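Local coordinates for protein ReP1-NCXSQ (Loligo pealei, PDB 3PPT) that binds and may transport fatty acids such as palmitoleate, and when phosphorylated stimulates the sodium/calcium exchanger of squid optic nerve, at residues Leu116-Asn119 with Asp120-Cys123. Residues are numbered along the deposited sequence; the frame is centred on the assembly and turned at random. Where two conformers were deposited one is given.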
ATOM      1  N   LEU A 116       5.572   4.714   2.699  1.00 11.19           N
ATOM      2  CA  LEU A 116       5.497   3.687   3.727  1.00 11.08           C
ATOM      3  C   LEU A 116       6.472   4.045   4.825  1.00 11.27           C
ATOM      4  O   LEU A 116       7.668   4.197   4.569  1.00 12.52           O
ATOM      5  CB  LEU A 116       5.847   2.309   3.157  1.00 12.69           C
ATOM      6  CG  LEU A 116       4.986   1.806   1.986  1.00 14.18           C
ATOM      7  CD1 LEU A 116       5.516   2.299   0.653  1.00 14.87           C
ATOM      8  CD2 LEU A 116       4.906   0.283   1.993  1.00 15.63           C
ATOM      9  N   LYS A 117       5.971   4.178   6.047  0.51 11.93           N
ATOM     10  CA  LYS A 117       6.827   4.542   7.174  0.51 12.99           C
ATOM     11  C   LYS A 117       6.752   3.520   8.304  0.51 12.74           C
ATOM     12  O   LYS A 117       5.666   3.124   8.730  0.51 12.92           O
ATOM     13  CB  LYS A 117       6.465   5.929   7.710  0.51 14.80           C
ATOM     14  CG  LYS A 117       6.670   7.053   6.712  0.51 16.41           C
ATOM     15  CD  LYS A 117       6.368   8.404   7.341  0.51 17.96           C
ATOM     16  CE  LYS A 117       6.380   9.519   6.308  0.51 19.87           C
ATOM     17  NZ  LYS A 117       6.011  10.833   6.912  0.51 20.91           N
ATOM     18  N   VAL A 118       7.917   3.100   8.783  1.00 13.01           N
ATOM     19  CA  VAL A 118       8.006   2.178   9.906  1.00 14.46           C
ATOM     20  C   VAL A 118       9.230   2.592  10.699  1.00 16.42           C
ATOM     21  O   VAL A 118      10.288   2.829  10.122  1.00 17.18           O
ATOM     22  CB  VAL A 118       8.119   0.695   9.454  1.00 14.83           C
ATOM     23  CG1 VAL A 118       9.310   0.471   8.540  1.00 15.61           C
ATOM     24  CG2 VAL A 118       8.187  -0.229  10.662  1.00 15.47           C
ATOM     25  N   ASN A 119       9.080   2.714  12.016  1.00 17.47           N
ATOM     26  CA  ASN A 119      10.170   3.170  12.856  1.00 20.00           C
ATOM     27  C   ASN A 119      10.798   4.407  12.226  1.00 20.46           C
ATOM     28  O   ASN A 119      10.097   5.376  11.955  1.00 20.51           O
ATOM     29  CB  ASN A 119      11.183   2.043  13.062  1.00 22.48           C
ATOM     30  CG  ASN A 119      10.573   0.844  13.764  1.00 25.76           C
ATOM     31  OD1 ASN A 119       9.658   0.990  14.575  1.00 26.39           O
ATOM     32  ND2 ASN A 119      11.069  -0.349  13.450  1.00 27.49           N
ATOM     33  N   ASP A 120      12.091   4.355  11.929  1.00 21.40           N
ATOM     34  CA  ASP A 120      12.757   5.503  11.324  1.00 21.61           C
ATOM     35  C   ASP A 120      12.948   5.412   9.816  1.00 21.48           C
ATOM     36  O   ASP A 120      13.666   6.222   9.231  1.00 22.46           O
ATOM     37  CB  ASP A 120      14.104   5.720  11.996  1.00 23.34           C
ATOM     38  CG  ASP A 120      13.966   5.944  13.466  0.70 24.38           C
ATOM     39  OD1 ASP A 120      13.373   6.979  13.838  0.70 25.53           O
ATOM     40  OD2 ASP A 120      14.427   5.082  14.239  0.70 24.86           O
ATOM     41  N   VAL A 121      12.305   4.433   9.194  1.00 18.82           N
ATOM     42  CA  VAL A 121      12.464   4.198   7.771  1.00 18.50           C
ATOM     43  C   VAL A 121      11.316   4.850   7.015  1.00 16.45           C
ATOM     44  O   VAL A 121      10.153   4.751   7.423  1.00 16.08           O
ATOM     45  CB  VAL A 121      12.475   2.690   7.460  1.00 21.21           C
ATOM     46  CG1 VAL A 121      12.406   2.449   5.955  1.00 21.87           C
ATOM     47  CG2 VAL A 121      13.705   2.038   8.055  1.00 23.15           C
ATOM     48  N   VAL A 122      11.652   5.531   5.924  1.00 16.01           N
ATOM     49  CA  VAL A 122      10.648   6.050   5.006  1.00 15.97           C
ATOM     50  C   VAL A 122      10.931   5.494   3.623  1.00 15.37           C
ATOM     51  O   VAL A 122      12.064   5.555   3.138  1.00 17.41           O
ATOM     52  CB  VAL A 122      10.644   7.590   4.944  1.00 17.90           C
ATOM     53  CG1 VAL A 122       9.529   8.078   4.028  1.00 18.61           C
ATOM     54  CG2 VAL A 122      10.502   8.188   6.345  1.00 18.77           C
ATOM     55  N   CYS A 123       9.900   4.926   3.008  1.00 12.94           N
ATOM     56  CA  CYS A 123      10.014   4.369   1.670  1.00 11.41           C
ATOM     57  C   CYS A 123       9.011   5.078   0.777  1.00 11.40           C
ATOM     58  O   CYS A 123       7.870   5.306   1.183  1.00 11.92           O
ATOM     59  CB  CYS A 123       9.746   2.859   1.712  1.00 12.28           C
ATOM     60  SG  CYS A 123       9.318   2.096   0.122  1.00 12.20           S
TER
HETATM   61  O   HOH W   1       9.479   6.495   9.518  1.00 23.06           O
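A two-residue beta hairpin joins strands 111-118 and 121-130 through Val118-Asn119-Asp120-Val121, a type II' turn identified by the positive phi of Asn119 at its second position (phi 47°, psi -122°). Val118 and Val121 close it as a hydrogen-bonded pair: Val121 N reaches Val118 O at 2.7 Å, and Val118 N returns a longer bond to Val121 O at 3.1 Å. Val121 O is also gripped by a water that donates to it and to Asn119 O, linking the second and fourth residues of the turn. Two residues further on, Leu116 and Cys123 exchange both backbone bonds, with Leu116 N to Cys123 O at 2.8 Å. In this fatty-acid-binding-protein barrel the hairpin supplies the last two strands, and on the face carrying Leu116, Val118, Val121 and Cys123 three of the four meet helix 16-23: Leu116 and Val118 touch Tyr19, and Cys123 touches Phe16. Leu116 also touches the bound palmitoleic acid and belongs to its pocket. Leu116 CD1 packs against Cys123 SG at 3.8 Å, the sulfur being set anti to its own backbone nitrogen (chi1 161°); on the same face, nearer the turn, Val118 CG1 meets Val121 CB at 4.0 Å. On the exposed face, the non-hydrogen-bonded pair Lys117 and Val122 run alongside each other; in one of the two lysine conformers Lys117 CG lies 4.0 Å from Val122 CG2.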